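Local coordinates for protein first ORF in transposon ISC1904 (Sulfolobus solfataricus, PDB 3ILX) that probably acts as the resolvase-type catalytic part of a serine recombinase, exchanging DNA strands when the transposon moves, at residues I41-N46 with V109-T114. Residues are numbered along the deposited sequence; the frame is centred on the assembly and turned at random.
Sequences IGSGLN and VEDLAT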
loop_
_atom_site.group_PDB
_atom_site.type_symbol
_atom_site.label_atom_id
_atom_site.label_comp_id
_atom_site.label_asym_id
_atom_site.label_seq_id
_atom_site.Cartn_x
_atom_site.Cartn_y
_atom_site.Cartn_z
ATOM N N ILE A 41 8.971 13.707 7.790
ATOM C CA ILE A 41 10.085 13.639 6.870
ATOM C C ILE A 41 10.386 12.160 6.747
ATOM O O ILE A 41 10.795 11.525 7.710
ATOM C CB ILE A 41 11.345 14.375 7.378
ATOM C CG1 ILE A 41 11.033 15.862 7.639
ATOM C CG2 ILE A 41 12.538 14.143 6.420
ATOM C CD1 ILE A 41 12.059 16.596 8.544
ATOM N N GLY A 42 10.172 11.629 5.552
ATOM C CA GLY A 42 10.395 10.227 5.266
ATOM C C GLY A 42 9.581 9.885 4.042
ATOM O O GLY A 42 8.866 10.719 3.521
ATOM N N SER A 43 9.702 8.635 3.614
ATOM C CA SER A 43 9.089 8.110 2.417
ATOM C C SER A 43 7.615 7.795 2.651
ATOM O O SER A 43 7.207 7.433 3.759
ATOM C CB SER A 43 9.859 6.844 1.983
ATOM O OG SER A 43 9.200 6.155 0.933
ATOM N N GLY A 44 6.815 7.960 1.611
ATOM C CA GLY A 44 5.447 7.442 1.620
ATOM C C GLY A 44 5.334 5.937 1.837
ATOM O O GLY A 44 4.257 5.445 2.227
ATOM N N LEU A 45 6.420 5.206 1.585
ATOM C CA LEU A 45 6.478 3.772 1.861
ATOM C C LEU A 45 6.650 3.465 3.351
ATOM O O LEU A 45 6.471 2.316 3.765
ATOM C CB LEU A 45 7.678 3.129 1.137
ATOM C CG LEU A 45 7.531 2.932 -0.367
ATOM C CD1 LEU A 45 8.863 2.594 -0.973
ATOM C CD2 LEU A 45 6.523 1.798 -0.635
ATOM N N ASN A 46 7.069 4.460 4.140
ATOM C CA ASN A 46 7.459 4.182 5.543
ATOM C C ASN A 46 6.205 4.143 6.432
ATOM O O ASN A 46 5.555 5.171 6.685
ATOM C CB ASN A 46 8.504 5.190 6.024
ATOM C CG ASN A 46 8.886 5.020 7.514
ATOM O OD1 ASN A 46 8.384 4.148 8.223
ATOM N ND2 ASN A 46 9.780 5.882 7.977
ATOM N N VAL A 109 12.825 7.568 -7.455
ATOM C CA VAL A 109 13.952 6.669 -7.690
ATOM C C VAL A 109 14.302 5.975 -6.379
ATOM O O VAL A 109 14.600 4.773 -6.337
ATOM C CB VAL A 109 15.171 7.454 -8.261
ATOM C CG1 VAL A 109 16.447 6.648 -8.240
ATOM C CG2 VAL A 109 14.879 7.961 -9.709
ATOM N N GLU A 110 14.269 6.752 -5.307
ATOM C CA GLU A 110 14.527 6.248 -3.982
ATOM C C GLU A 110 13.476 5.222 -3.575
ATOM O O GLU A 110 13.810 4.180 -2.994
ATOM C CB GLU A 110 14.528 7.405 -3.005
ATOM C CG GLU A 110 14.769 7.011 -1.591
ATOM C CD GLU A 110 14.478 8.154 -0.626
ATOM O OE1 GLU A 110 14.568 9.350 -1.019
ATOM O OE2 GLU A 110 14.135 7.848 0.527
ATOM N N ASP A 111 12.207 5.516 -3.855
ATOM C CA ASP A 111 11.116 4.580 -3.531
ATOM C C ASP A 111 11.224 3.288 -4.361
ATOM O O ASP A 111 11.094 2.166 -3.830
ATOM C CB ASP A 111 9.754 5.247 -3.754
ATOM C CG ASP A 111 9.324 6.134 -2.581
ATOM O OD1 ASP A 111 10.031 6.203 -1.524
ATOM O OD2 ASP A 111 8.233 6.751 -2.717
ATOM N N LEU A 112 11.502 3.435 -5.651
ATOM C CA LEU A 112 11.737 2.253 -6.482
ATOM C C LEU A 112 12.926 1.405 -5.974
ATOM O O LEU A 112 12.820 0.183 -5.899
ATOM C CB LEU A 112 11.889 2.615 -7.951
ATOM C CG LEU A 112 11.804 1.435 -8.931
ATOM C CD1 LEU A 112 10.611 0.495 -8.665
ATOM C CD2 LEU A 112 11.709 2.019 -10.330
ATOM N N ALA A 113 14.018 2.050 -5.593
ATOM C CA ALA A 113 15.176 1.322 -5.046
ATOM C C ALA A 113 14.812 0.542 -3.765
ATOM O O ALA A 113 15.263 -0.600 -3.545
ATOM C CB ALA A 113 16.339 2.306 -4.765
ATOM N N THR A 114 14.028 1.162 -2.898
ATOM C CA THR A 114 13.529 0.466 -1.709
ATOM C C THR A 114 12.687 -0.743 -2.083
ATOM O O THR A 114 12.865 -1.826 -1.513
ATOM C CB THR A 114 12.722 1.435 -0.832
ATOM O OG1 THR A 114 13.570 2.533 -0.492
ATOM C CG2 THR A 114 12.190 0.783 0.444
HETATM O O HOH W 1 7.347 8.431 -1.069
#
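An ST turn at S43, in the loop that follows strand 36-41 of the resolvase-type domain, meets the carboxylate of D111 on the long helix 105-125. The hydroxyl of S43 serves both sides. With OG anti to the backbone N (chi1 171°), it lies beside the carbonyl carbon, where it can receive the backbone N-H of L45 at 3.0 Å and still face D111. It gives its proton to D111 OD1 at 2.6 Å, reaching the syn side of that oxygen but 32° out of the carboxylate plane. S43 O takes the N-H of N46 and closes a type I beta turn. Serine suits this place because one small hydroxyl can donate and accept at once; aspartate offers two acceptor oxygens for different partners. Beside this polar link, the side chains of L45 and D111 slide past each other in opposite directions. Leucine supplies an apolar methyl here: CD1 lies 3.7 Å from D111 O and 4.0 Å from T114 CB, three residues further along the helix. Replaced by alanine, S43 would probably leave D111 OD1 without its hydroxyl donor and the L45 N-H without its side-chain acceptor, holding the loop less firmly to the helix. The buried carboxylate thus has partners at both oxygens, OD1 taking the serine hydroxyl, OD2 a salt bridge with R77 and a water that also receives the G44 N-H.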